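Side-chain contacts in enoyl-CoA hydratase/isomerase family protein (PDB 3KQF), which probably catalyses the reversible addition of water to the double bond of 2-trans-enoyl-CoA thioesters, as enoyl-CoA hydratases of the crotonase family do in fatty-acid beta-oxidation: residues 19-24 with 192-197; 40-45 with 95-100; 74-79 with 86-91; 176-179 with 183-186; 247-252 with 260-265. One frame throughout, in Å; residues are numbered along the deposited sequence. Where two conformers were deposited one is given.

Interaction 1 (19-24 with 192-197); sequences VVKISL and LLEEKA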
# COMPACT_ATOMS: atom_id res chain seq x y z
N VAL A 19 -2.83 -4.36 -30.41
CA VAL A 19 -3.72 -3.80 -29.38
C VAL A 19 -5.18 -3.99 -29.73
O VAL A 19 -5.59 -3.72 -30.86
CB VAL A 19 -3.46 -2.28 -29.19
CG1 VAL A 19 -4.41 -1.68 -28.14
CG2 VAL A 19 -2.00 -2.04 -28.80
N VAL A 20 -5.96 -4.49 -28.76
CA VAL A 20 -7.40 -4.67 -28.94
C VAL A 20 -8.11 -3.76 -27.95
O VAL A 20 -7.69 -3.66 -26.80
CB VAL A 20 -7.85 -6.16 -28.74
CG1 VAL A 20 -7.56 -6.64 -27.37
CG2 VAL A 20 -9.35 -6.31 -29.09
N LYS A 21 -9.15 -3.07 -28.41
CA LYS A 21 -9.93 -2.15 -27.57
C LYS A 21 -11.33 -2.69 -27.48
O LYS A 21 -12.01 -2.84 -28.51
CB LYS A 21 -9.95 -0.73 -28.16
CG LYS A 21 -10.72 0.28 -27.32
CD LYS A 21 -10.80 1.67 -27.94
CE LYS A 21 -11.68 1.70 -29.17
NZ LYS A 21 -12.00 3.08 -29.59
N ILE A 22 -11.76 -3.02 -26.27
CA ILE A 22 -13.09 -3.53 -26.01
C ILE A 22 -13.91 -2.38 -25.42
O ILE A 22 -13.49 -1.78 -24.44
CB ILE A 22 -13.07 -4.68 -25.00
CG1 ILE A 22 -12.14 -5.80 -25.47
CG2 ILE A 22 -14.48 -5.19 -24.79
CD1 ILE A 22 -11.97 -6.92 -24.47
N SER A 23 -15.05 -2.07 -26.03
CA SER A 23 -15.89 -0.98 -25.54
C SER A 23 -17.27 -1.46 -25.10
O SER A 23 -18.01 -2.07 -25.90
CB SER A 23 -16.08 0.08 -26.63
OG SER A 23 -14.86 0.57 -27.15
N LEU A 24 -17.64 -1.22 -23.84
CA LEU A 24 -19.00 -1.55 -23.40
C LEU A 24 -19.89 -0.67 -24.27
O LEU A 24 -19.64 0.53 -24.41
CB LEU A 24 -19.21 -1.27 -21.91
CG LEU A 24 -18.26 -1.97 -20.93
CD1 LEU A 24 -18.65 -1.64 -19.50
CD2 LEU A 24 -18.23 -3.48 -21.13
N LEU A 192 -9.17 13.51 -25.08
CA LEU A 192 -7.85 12.93 -25.33
C LEU A 192 -7.67 11.53 -24.69
O LEU A 192 -6.59 10.93 -24.77
CB LEU A 192 -6.76 13.88 -24.83
CG LEU A 192 -6.66 15.18 -25.64
CD1 LEU A 192 -5.64 16.15 -25.06
CD2 LEU A 192 -6.35 14.88 -27.11
N LEU A 193 -8.72 11.01 -24.08
CA LEU A 193 -8.61 9.72 -23.39
C LEU A 193 -8.22 8.58 -24.32
O LEU A 193 -7.33 7.80 -24.02
CB LEU A 193 -9.93 9.42 -22.69
CG LEU A 193 -10.02 8.09 -21.95
CD1 LEU A 193 -8.90 7.96 -20.91
CD2 LEU A 193 -11.36 7.96 -21.31
N GLU A 194 -8.87 8.50 -25.47
CA GLU A 194 -8.57 7.42 -26.40
C GLU A 194 -7.13 7.44 -26.89
O GLU A 194 -6.48 6.40 -26.91
CB GLU A 194 -9.53 7.46 -27.58
CG GLU A 194 -9.50 6.17 -28.39
CD GLU A 194 -10.58 6.14 -29.45
OE1 GLU A 194 -10.56 7.00 -30.35
OE2 GLU A 194 -11.42 5.22 -29.38
N GLU A 195 -6.61 8.61 -27.30
CA GLU A 195 -5.23 8.63 -27.81
C GLU A 195 -4.22 8.35 -26.70
O GLU A 195 -3.22 7.69 -26.95
CB GLU A 195 -4.87 9.89 -28.63
CG GLU A 195 -4.57 11.16 -27.87
CD GLU A 195 -3.97 12.26 -28.78
OE1 GLU A 195 -3.64 11.95 -29.95
OE2 GLU A 195 -3.81 13.41 -28.32
N LYS A 196 -4.48 8.81 -25.48
CA LYS A 196 -3.57 8.54 -24.36
C LYS A 196 -3.50 7.02 -24.07
O LYS A 196 -2.42 6.46 -23.82
CB LYS A 196 -4.03 9.28 -23.11
CG LYS A 196 -3.11 9.12 -21.87
CD LYS A 196 -1.76 9.79 -22.09
CE LYS A 196 -0.92 9.80 -20.81
NZ LYS A 196 0.38 10.50 -21.00
N ALA A 197 -4.66 6.34 -24.07
CA ALA A 197 -4.68 4.89 -23.83
C ALA A 197 -3.97 4.15 -24.95
O ALA A 197 -3.23 3.20 -24.70
CB ALA A 197 -6.12 4.38 -23.68
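A single ion pair at the surface, Lys21 with Glu194, joins strand 19-24 of the six-stranded sheet of the crotonase fold to the first turn of helix 193-206. The two backbones stay well apart: even the nearest CA atoms, those of Lys21 and Ala197, are 9.5 Å from each other. The gap is spanned by two long side chains that cross at about a right angle and meet only through their charged ends. Lys21 leaves the strand straight, with CG trans to the backbone N (chi1 -179°), and as modelled kinks at chi3 (70°), although the place of NZ is unsure. Glu194 starts with its CB pointing along the flank of the helix and reaches the lysine by staying extended through chi1 and chi2, presenting OE2. The modelled separation of Lys21 NZ and Glu194 OE2, 2.2 Å, is too short to be real. The salt bridge is plausible as a pairing of charges, but its exact geometry is doubtful. Little surface is buried, and Glu194 is exposed, so solvent probably weakens the attraction. Strand 19-24 is flanked by strands 10-13 and 56-61; its other side-chain row, Val20 and Ile22, packs on helix 35-49, while Leu193 and Lys196 seat helix 193-206 against strand 186-188.

Interaction 2 (40-45 with 95-100); sequences ELQNIL and MEMVEQ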
# COMPACT_ATOMS: atom_id res chain seq x y z
N GLU A 40 -21.35 -11.86 -23.62
CA GLU A 40 -20.53 -11.42 -24.76
C GLU A 40 -19.10 -11.08 -24.36
O GLU A 40 -18.14 -11.40 -25.09
CB GLU A 40 -21.16 -10.21 -25.47
CG GLU A 40 -22.42 -10.54 -26.21
CD GLU A 40 -23.02 -9.35 -26.95
OE1 GLU A 40 -22.54 -8.22 -26.78
OE2 GLU A 40 -23.97 -9.57 -27.74
N LEU A 41 -18.95 -10.42 -23.21
CA LEU A 41 -17.65 -10.04 -22.72
C LEU A 41 -16.83 -11.29 -22.38
O LEU A 41 -15.67 -11.39 -22.75
CB LEU A 41 -17.78 -9.08 -21.53
CG LEU A 41 -16.51 -8.43 -21.00
CD1 LEU A 41 -15.68 -7.76 -22.11
CD2 LEU A 41 -16.90 -7.40 -19.92
N GLN A 42 -17.44 -12.27 -21.71
CA GLN A 42 -16.74 -13.51 -21.39
C GLN A 42 -16.27 -14.24 -22.66
O GLN A 42 -15.19 -14.80 -22.69
CB GLN A 42 -17.61 -14.45 -20.55
CG GLN A 42 -17.90 -13.95 -19.12
CD GLN A 42 -18.69 -14.96 -18.29
OE1 GLN A 42 -19.07 -16.01 -18.78
NE2 GLN A 42 -18.94 -14.62 -17.02
N ASN A 43 -17.11 -14.26 -23.69
CA ASN A 43 -16.76 -14.93 -24.95
C ASN A 43 -15.55 -14.26 -25.62
O ASN A 43 -14.65 -14.94 -26.09
CB ASN A 43 -17.96 -14.98 -25.90
CG ASN A 43 -19.12 -15.82 -25.35
OD1 ASN A 43 -18.95 -16.59 -24.41
ND2 ASN A 43 -20.29 -15.69 -25.96
N ILE A 44 -15.53 -12.93 -25.65
CA ILE A 44 -14.41 -12.21 -26.27
C ILE A 44 -13.15 -12.36 -25.40
O ILE A 44 -12.05 -12.49 -25.93
CB ILE A 44 -14.71 -10.72 -26.54
CG1 ILE A 44 -13.51 -10.06 -27.24
CG2 ILE A 44 -15.01 -9.98 -25.26
CD1 ILE A 44 -13.15 -10.67 -28.57
N LEU A 45 -13.31 -12.36 -24.08
CA LEU A 45 -12.16 -12.56 -23.18
C LEU A 45 -11.51 -13.95 -23.44
O LEU A 45 -10.28 -14.07 -23.43
CB LEU A 45 -12.57 -12.39 -21.73
CG LEU A 45 -12.90 -10.93 -21.33
CD1 LEU A 45 -13.50 -10.84 -19.94
CD2 LEU A 45 -11.65 -10.04 -21.43
N MSE A 95 -14.76 -10.50 -13.96
CA MSE A 95 -13.64 -9.76 -13.40
C MSE A 95 -12.38 -10.64 -13.33
O MSE A 95 -11.29 -10.20 -13.67
CB MSE A 95 -13.95 -9.23 -11.99
CG MSE A 95 -15.22 -8.41 -11.87
SE MSE A 95 -15.31 -6.99 -13.18
CE MSE A 95 -16.99 -6.14 -12.69
N GLU A 96 -12.53 -11.88 -12.88
CA GLU A 96 -11.40 -12.80 -12.81
C GLU A 96 -10.80 -13.04 -14.18
O GLU A 96 -9.59 -13.11 -14.32
CB GLU A 96 -11.82 -14.12 -12.18
CG GLU A 96 -12.22 -13.96 -10.74
CD GLU A 96 -12.78 -15.22 -10.14
OE1 GLU A 96 -13.56 -15.92 -10.83
OE2 GLU A 96 -12.46 -15.48 -8.96
N MSE A 97 -11.64 -13.17 -15.20
CA MSE A 97 -11.15 -13.40 -16.56
C MSE A 97 -10.35 -12.20 -17.09
O MSE A 97 -9.35 -12.38 -17.80
CB MSE A 97 -12.30 -13.75 -17.49
CG MSE A 97 -13.02 -15.05 -17.14
SE MSE A 97 -14.52 -15.37 -18.38
CE MSE A 97 -13.46 -15.49 -19.95
N VAL A 98 -10.78 -10.98 -16.74
CA VAL A 98 -10.05 -9.77 -17.15
C VAL A 98 -8.70 -9.77 -16.48
O VAL A 98 -7.66 -9.58 -17.12
CB VAL A 98 -10.78 -8.46 -16.72
CG1 VAL A 98 -9.84 -7.23 -16.92
CG2 VAL A 98 -12.08 -8.29 -17.46
N GLU A 99 -8.71 -10.01 -15.17
CA GLU A 99 -7.51 -9.99 -14.37
C GLU A 99 -6.50 -11.03 -14.83
O GLU A 99 -5.30 -10.75 -14.88
CB GLU A 99 -7.87 -10.17 -12.90
CG GLU A 99 -6.78 -9.78 -11.95
CD GLU A 99 -7.26 -9.71 -10.52
OE1 GLU A 99 -7.04 -8.65 -9.87
OE2 GLU A 99 -7.89 -10.68 -10.05
N GLN A 100 -6.99 -12.22 -15.19
CA GLN A 100 -6.12 -13.32 -15.63
C GLN A 100 -5.72 -13.39 -17.10
O GLN A 100 -5.04 -14.33 -17.50
CB GLN A 100 -6.72 -14.64 -15.17
CG GLN A 100 -6.80 -14.72 -13.65
CD GLN A 100 -7.57 -15.93 -13.16
OE1 GLN A 100 -7.97 -16.78 -13.95
NE2 GLN A 100 -7.80 -16.00 -11.84
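Met97, a selenomethionine in this crystal, reaches from helix 81-99 to Gln42 and Leu45 of helix 35-49, a helix-helix packing within the crotonase fold. The short segments run nearly parallel, their N-to-C directions 25° apart and their axes 10.1 Å from each other at closest approach. No hydrogen bond crosses between them. The apolar contacts come from Leu45, whose CB points at the facing helix. Its CB meets Met97 CE at 3.7 Å, and its CD1 branch lies 3.8 Å from Val98 CG2, the methyl of that valine that sits beside the backbone N. The same CD1 also approaches Met97 CB, and the leucine thus touches both Met97 and Val98. A mixed contact is made by Gln42, whose aliphatic part lies against the selenium, CG to Met97 SE 3.7 Å, the two side chains at about a right angle. Its amide is engaged within the same pair of helices, NE2 bonding to Thr94 OG1. On the outer side of helix 81-99, Glu96 and Glu99 pack on Leu231 and Leu227 of the second subunit, while Met95 and Val98 lean on helix 116-123. The Met97 chain is extended to SE and then bends at chi3 (62°), which lays its CE methyl 3.3 Å from Gln42 O, a carbonyl oxygen that accepts a hydrogen bond from Thr46 OG1.

Interaction 3 (74-79 with 86-91); sequences KERAGM and HAVSMI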
# COMPACT_ATOMS: atom_id res chain seq x y z
N LYS A 74 -32.14 -2.52 -13.32
CA LYS A 74 -33.44 -2.76 -13.92
C LYS A 74 -33.63 -4.26 -14.04
O LYS A 74 -34.71 -4.76 -13.76
CB LYS A 74 -33.56 -2.07 -15.28
CG LYS A 74 -33.62 -0.56 -15.19
CD LYS A 74 -33.68 0.08 -16.55
CE LYS A 74 -33.68 1.59 -16.47
NZ LYS A 74 -33.78 2.19 -17.83
N GLU A 75 -32.57 -4.96 -14.43
CA GLU A 75 -32.58 -6.42 -14.53
C GLU A 75 -32.58 -7.11 -13.16
O GLU A 75 -33.26 -8.13 -12.97
CB GLU A 75 -31.37 -6.89 -15.34
CG GLU A 75 -31.25 -8.40 -15.54
CD GLU A 75 -30.16 -8.77 -16.52
OE1 GLU A 75 -29.04 -8.22 -16.43
OE2 GLU A 75 -30.42 -9.64 -17.39
N ARG A 76 -31.84 -6.54 -12.21
CA ARG A 76 -31.74 -7.12 -10.87
C ARG A 76 -33.05 -7.09 -10.08
O ARG A 76 -33.34 -8.02 -9.32
CB ARG A 76 -30.65 -6.42 -10.05
CG ARG A 76 -29.23 -6.59 -10.56
CD ARG A 76 -28.81 -8.06 -10.60
NE ARG A 76 -27.38 -8.21 -10.84
CZ ARG A 76 -26.44 -8.14 -9.89
NH1 ARG A 76 -26.77 -7.90 -8.62
NH2 ARG A 76 -25.17 -8.29 -10.22
N ALA A 77 -33.82 -6.02 -10.24
CA ALA A 77 -35.09 -5.87 -9.51
C ALA A 77 -36.01 -7.08 -9.58
O ALA A 77 -36.38 -7.55 -10.67
CB ALA A 77 -35.85 -4.62 -9.98
N GLY A 78 -36.38 -7.57 -8.41
CA GLY A 78 -37.29 -8.71 -8.30
C GLY A 78 -36.69 -10.09 -8.51
O GLY A 78 -37.40 -11.08 -8.44
N MSE A 79 -35.38 -10.17 -8.78
CA MSE A 79 -34.75 -11.48 -8.98
C MSE A 79 -34.90 -12.33 -7.73
O MSE A 79 -34.81 -11.82 -6.60
CB MSE A 79 -33.26 -11.34 -9.28
CG MSE A 79 -32.88 -11.07 -10.71
SE MSE A 79 -30.92 -11.15 -10.89
CE MSE A 79 -30.82 -11.15 -12.83
N HIS A 86 -26.59 -16.25 -9.20
CA HIS A 86 -26.08 -16.49 -10.54
C HIS A 86 -25.57 -15.20 -11.16
O HIS A 86 -24.52 -15.20 -11.81
CB HIS A 86 -27.15 -17.11 -11.45
CG HIS A 86 -26.74 -17.17 -12.89
ND1 HIS A 86 -27.14 -16.23 -13.82
CD2 HIS A 86 -25.94 -18.04 -13.55
CE1 HIS A 86 -26.62 -16.53 -14.99
NE2 HIS A 86 -25.88 -17.62 -14.86
N ALA A 87 -26.29 -14.10 -10.95
CA ALA A 87 -25.90 -12.81 -11.52
C ALA A 87 -24.62 -12.29 -10.89
O ALA A 87 -23.71 -11.83 -11.61
CB ALA A 87 -27.01 -11.79 -11.36
N VAL A 88 -24.51 -12.37 -9.57
CA VAL A 88 -23.29 -11.91 -8.89
C VAL A 88 -22.13 -12.82 -9.33
O VAL A 88 -21.02 -12.34 -9.57
CB VAL A 88 -23.45 -11.85 -7.37
CG1 VAL A 88 -22.25 -11.20 -6.73
CG2 VAL A 88 -24.68 -11.03 -7.01
N SER A 89 -22.41 -14.11 -9.51
CA SER A 89 -21.39 -15.05 -9.98
C SER A 89 -20.89 -14.68 -11.38
O SER A 89 -19.67 -14.74 -11.66
CB SER A 89 -21.92 -16.48 -9.96
OG SER A 89 -20.95 -17.35 -10.48
N MSE A 90 -21.81 -14.30 -12.26
CA MSE A 90 -21.45 -13.91 -13.62
C MSE A 90 -20.53 -12.69 -13.62
O MSE A 90 -19.53 -12.67 -14.35
CB MSE A 90 -22.72 -13.64 -14.43
CG MSE A 90 -23.46 -14.90 -14.79
SE MSE A 90 -22.36 -16.01 -15.96
CE MSE A 90 -22.36 -14.84 -17.52
N ILE A 91 -20.85 -11.69 -12.80
CA ILE A 91 -20.03 -10.49 -12.71
C ILE A 91 -18.65 -10.83 -12.12
O ILE A 91 -17.63 -10.48 -12.70
CB ILE A 91 -20.65 -9.36 -11.86
CG1 ILE A 91 -22.00 -8.93 -12.43
CG2 ILE A 91 -19.74 -8.13 -11.86
CD1 ILE A 91 -22.57 -7.71 -11.71
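Arg76 spreads its guanidinium against Ala87 and Val88 of helix 81-99. Ala87 CB and Val88 N lie over the same face of the group, the methyl 3.6 Å from Arg76 NE and 4.0 Å from Arg76 CZ. Ile91 comes instead to the edge: its CG1 is in the plane of the guanidinium, 3.9 Å from Arg76 NH2. All these distances belong to one of two deposited conformers of Arg76 and are to that extent less certain. A bend at chi2 (-60°) turns the arginine toward helix 81-99, while Val88 CG2 completes the apolar seat near NH1. Met79, a selenomethionine, reaches the same alanine methyl, its extended chain placing SE 4.0 Å from Ala87 CB. Arg76 and Met79 are brought together there by the type II beta turn that joins them, closed by a bond from Met79 N to Arg76 O; Gly78 takes the positive phi the turn requires. Chemically this is a charged, flat group resting on aliphatic carbon, with no hydrogen bond across. Ala71, in the loop before helix 73-76, packs on both Arg76 and Ile91. Helix 35-49 flanks the contact through Leu35 and Leu38, and Tyr238 of the second subunit packs on Arg76 and Val88.

Interaction 4 (176-179 with 183-186); sequences QEAK and LVEF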
# COMPACT_ATOMS: atom_id res chain seq x y z
N GLN A 176 -9.78 13.44 -10.16
CA GLN A 176 -8.67 14.14 -9.49
C GLN A 176 -8.41 13.53 -8.12
O GLN A 176 -7.25 13.30 -7.74
CB GLN A 176 -8.98 15.64 -9.35
CG GLN A 176 -8.98 16.44 -10.65
CD GLN A 176 -10.12 16.12 -11.63
OE1 GLN A 176 -11.20 15.65 -11.24
NE2 GLN A 176 -9.89 16.41 -12.91
N GLU A 177 -9.50 13.28 -7.39
CA GLU A 177 -9.42 12.67 -6.08
C GLU A 177 -8.93 11.25 -6.22
O GLU A 177 -8.08 10.80 -5.46
CB GLU A 177 -10.79 12.72 -5.37
CG GLU A 177 -11.18 14.14 -4.96
CD GLU A 177 -12.61 14.31 -4.47
OE1 GLU A 177 -13.50 13.54 -4.88
OE2 GLU A 177 -12.85 15.28 -3.73
N ALA A 178 -9.46 10.53 -7.22
CA ALA A 178 -9.00 9.16 -7.47
C ALA A 178 -7.49 9.13 -7.71
O ALA A 178 -6.80 8.23 -7.23
CB ALA A 178 -9.72 8.58 -8.66
N LYS A 179 -6.98 10.10 -8.48
CA LYS A 179 -5.54 10.18 -8.76
C LYS A 179 -4.75 10.42 -7.48
O LYS A 179 -3.73 9.78 -7.26
CB LYS A 179 -5.20 11.27 -9.77
CG LYS A 179 -3.82 11.04 -10.38
CD LYS A 179 -3.26 12.21 -11.12
CE LYS A 179 -1.95 11.79 -11.80
NZ LYS A 179 -1.10 10.94 -10.89
N LEU A 183 -5.93 5.48 -6.95
CA LEU A 183 -6.93 4.63 -7.58
C LEU A 183 -6.78 4.65 -9.10
O LEU A 183 -7.02 3.65 -9.75
CB LEU A 183 -8.36 5.03 -7.15
CG LEU A 183 -9.55 4.31 -7.80
CD1 LEU A 183 -9.52 2.76 -7.57
CD2 LEU A 183 -10.84 4.91 -7.27
N VAL A 184 -6.45 5.82 -9.68
CA VAL A 184 -6.18 5.88 -11.12
C VAL A 184 -4.74 6.38 -11.29
O VAL A 184 -4.23 7.18 -10.49
CB VAL A 184 -7.19 6.72 -11.92
CG1 VAL A 184 -8.62 6.17 -11.68
CG2 VAL A 184 -7.07 8.20 -11.58
N GLU A 185 -4.07 5.88 -12.32
CA GLU A 185 -2.65 6.18 -12.55
C GLU A 185 -2.41 7.38 -13.45
O GLU A 185 -1.34 8.00 -13.36
CB GLU A 185 -1.92 4.93 -13.08
CG GLU A 185 -1.71 3.82 -11.99
CD GLU A 185 -2.98 3.06 -11.61
OE1 GLU A 185 -3.96 3.01 -12.40
OE2 GLU A 185 -2.98 2.47 -10.50
N PHE A 186 -3.39 7.70 -14.30
CA PHE A 186 -3.32 8.88 -15.19
C PHE A 186 -4.68 9.58 -15.26
O PHE A 186 -5.73 8.93 -15.14
CB PHE A 186 -2.94 8.47 -16.61
CG PHE A 186 -1.63 7.73 -16.71
CD1 PHE A 186 -0.44 8.41 -16.93
CD2 PHE A 186 -1.60 6.36 -16.59
CE1 PHE A 186 0.77 7.72 -17.03
CE2 PHE A 186 -0.39 5.65 -16.69
CZ PHE A 186 0.79 6.32 -16.89
O HOH W 1 -2.24 7.97 -8.82
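With chi1 at -57°, Val184 sets CG2 between its backbone N and carbonyl carbon and turns both methyls onto helix 175-181: CG1 and CG2 each lie 4.0 Å from Ala178 CB, and CG2 also touches the Lys179 backbone. Leu183, its CG trans to the backbone N, brings CD2 to 4.1 Å from Ala178 CB. Ala178, buried, is thereby packed against two residues of the chain that leaves the helix, with Leu135 also touching it. Its carbonyl oxygen is gripped as well: Leu183 N donates to Ala178 O over 2.9 Å, with the donor tilted 23° from the carbonyl plane, and Val184 N adds a weak bond. The i+5 to i bond from Leu183, wider than the alpha-helical i+4 to i, is made as the chain leaves the C-terminal end of the helix. A water lies 2.8 Å from Lys179 O and 2.7 Å from Val184 O and can bridge them. Lys179 NZ makes a salt bridge with Glu180 of the third subunit, and Glu185 one with Arg127. Backbone donors thus satisfy Ala178 O, while the charged ends of Lys179 and Glu185 meet opposite charges beyond the contact, which probably offsets them.

Interaction 5 (247-252 with 260-265); sequences RLEGLQ and PMYKGE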
# COMPACT_ATOMS: atom_id res chain seq x y z
N ARG A 247 15.35 -11.66 -26.26
CA ARG A 247 16.41 -11.11 -25.40
C ARG A 247 17.65 -10.78 -26.22
O ARG A 247 18.30 -9.75 -25.99
CB ARG A 247 16.79 -12.09 -24.28
CG ARG A 247 17.98 -11.64 -23.47
CD ARG A 247 18.30 -12.64 -22.39
NE ARG A 247 19.58 -12.35 -21.74
CZ ARG A 247 20.77 -12.76 -22.18
NH1 ARG A 247 21.86 -12.44 -21.50
NH2 ARG A 247 20.87 -13.49 -23.29
N LEU A 248 17.98 -11.66 -27.17
CA LEU A 248 19.13 -11.46 -28.04
C LEU A 248 18.93 -10.22 -28.92
O LEU A 248 19.86 -9.43 -29.11
CB LEU A 248 19.39 -12.72 -28.88
CG LEU A 248 19.68 -13.96 -28.03
CD1 LEU A 248 19.78 -15.21 -28.89
CD2 LEU A 248 20.95 -13.75 -27.19
N GLU A 249 17.73 -10.06 -29.47
CA GLU A 249 17.38 -8.89 -30.28
C GLU A 249 17.52 -7.61 -29.45
O GLU A 249 17.93 -6.57 -29.97
CB GLU A 249 15.94 -9.01 -30.82
CG GLU A 249 15.31 -7.72 -31.40
CD GLU A 249 15.94 -7.22 -32.70
OE1 GLU A 249 16.89 -7.85 -33.22
OE2 GLU A 249 15.45 -6.18 -33.21
N GLY A 250 17.15 -7.69 -28.17
CA GLY A 250 17.25 -6.54 -27.25
C GLY A 250 18.70 -6.11 -27.10
O GLY A 250 19.02 -4.92 -27.20
N LEU A 251 19.58 -7.09 -26.91
CA LEU A 251 21.00 -6.84 -26.76
C LEU A 251 21.59 -6.24 -28.03
O LEU A 251 22.27 -5.22 -27.97
CB LEU A 251 21.74 -8.13 -26.40
CG LEU A 251 21.38 -8.74 -25.04
CD1 LEU A 251 21.92 -10.17 -24.91
CD2 LEU A 251 21.88 -7.86 -23.91
N GLN A 252 21.31 -6.85 -29.18
CA GLN A 252 21.83 -6.39 -30.48
C GLN A 252 21.31 -4.99 -30.80
O GLN A 252 22.06 -4.14 -31.28
CB GLN A 252 21.43 -7.38 -31.60
CG GLN A 252 22.07 -7.15 -32.98
CD GLN A 252 23.54 -7.57 -33.07
OE1 GLN A 252 24.16 -7.94 -32.07
NE2 GLN A 252 24.09 -7.51 -34.28
N PRO A 260 14.39 -2.07 -31.11
CA PRO A 260 14.29 -3.52 -31.23
C PRO A 260 12.94 -3.93 -31.84
O PRO A 260 11.95 -3.22 -31.69
CB PRO A 260 14.43 -4.01 -29.78
CG PRO A 260 13.90 -2.87 -28.94
CD PRO A 260 14.22 -1.61 -29.71
N MSE A 261 12.94 -5.04 -32.57
CA MSE A 261 11.72 -5.58 -33.19
C MSE A 261 11.45 -6.95 -32.60
O MSE A 261 11.90 -7.98 -33.12
CB MSE A 261 11.85 -5.64 -34.72
CG MSE A 261 11.51 -4.34 -35.41
SE MSE A 261 11.85 -4.39 -37.33
CE MSE A 261 11.42 -6.27 -37.69
N TYR A 262 10.71 -6.95 -31.51
CA TYR A 262 10.42 -8.19 -30.81
C TYR A 262 9.32 -8.97 -31.51
O TYR A 262 8.41 -8.39 -32.12
CB TYR A 262 10.11 -7.92 -29.34
CG TYR A 262 11.24 -7.19 -28.62
CD1 TYR A 262 12.50 -7.76 -28.52
CD2 TYR A 262 11.02 -5.97 -28.01
CE1 TYR A 262 13.52 -7.13 -27.85
CE2 TYR A 262 12.04 -5.32 -27.32
CZ TYR A 262 13.29 -5.91 -27.24
OH TYR A 262 14.32 -5.27 -26.59
N LYS A 263 9.40 -10.30 -31.43
CA LYS A 263 8.47 -11.18 -32.13
C LYS A 263 7.79 -12.23 -31.25
O LYS A 263 7.04 -13.06 -31.76
CB LYS A 263 9.23 -11.85 -33.28
CG LYS A 263 9.98 -10.83 -34.18
CD LYS A 263 10.77 -11.47 -35.29
CE LYS A 263 11.59 -10.40 -36.06
NZ LYS A 263 10.75 -9.37 -36.73
N GLY A 264 8.03 -12.20 -29.94
CA GLY A 264 7.42 -13.18 -29.04
C GLY A 264 8.04 -14.56 -29.17
O GLY A 264 7.34 -15.57 -29.24
N GLU A 265 9.36 -14.58 -29.27
CA GLU A 265 10.14 -15.81 -29.43
C GLU A 265 11.47 -15.65 -28.71
O GLU A 265 12.28 -16.59 -28.63
CB GLU A 265 10.41 -16.09 -30.90
CG GLU A 265 11.14 -14.94 -31.61
CD GLU A 265 11.61 -15.29 -33.01
OE1 GLU A 265 12.31 -14.45 -33.62
OE2 GLU A 265 11.30 -16.40 -33.49
OXT GLU A 265 11.75 -14.55 -28.25
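Glu249 and the backbone of Met261 make the tight part of this contact. Met261 N donates to Glu249 OE2 over 2.8 Å in a nearly straight bond (169°), using the lone pair of OE2 that points away from the other carboxylate oxygen. A bend at chi2 (68°) curls the glutamate back over the tail, bringing CG to 4.1 Å from Pro260 CB and 4.0 Å from Tyr262 CD1. The same OE2 is paired with Arg258, so two donors hold one oxygen, an environment that would probably favour its charged form. Beside it Tyr262 lies close to Gly250: with no side chain there, OH comes within 3.3 Å of Gly250 CA, and the glycine N sits near the plane of the ring, at its edge. These residues belong to the C-terminal helical region of the crotonase fold, in which the last residues fold back along helix 245-255. This region reaches a neighbour: Tyr262 OH bonds to Thr141 O of the third subunit. The outer side is looser. The Met261 chain, selenomethionine here, starts beside OE2 and then leads away from the helix, and Lys263, exposed, keeps its NZ 6.7 Å from Glu249 OE2.

Interactions 1 and 2 meet where Ile22 of strand 19-24 packs on Leu41 of helix 35-49, their centres about 17 Å apart. Interactions 2 and 3 share helix 81-99, with Gln42 beside Met90, and both lie by the second subunit. Interaction 4 touches interaction 1 through Lys196 and Phe186, at the far edge of the same sheet. Along the chain, the segments of interactions 2, 3 and 4 all fall between the two segments of interaction 1, whereas interaction 5 follows at the C-terminus, its centre about 47 Å from that of interaction 3. Interactions 4 and 5 both reach the third subunit, whereas interaction 1 stays within the chain.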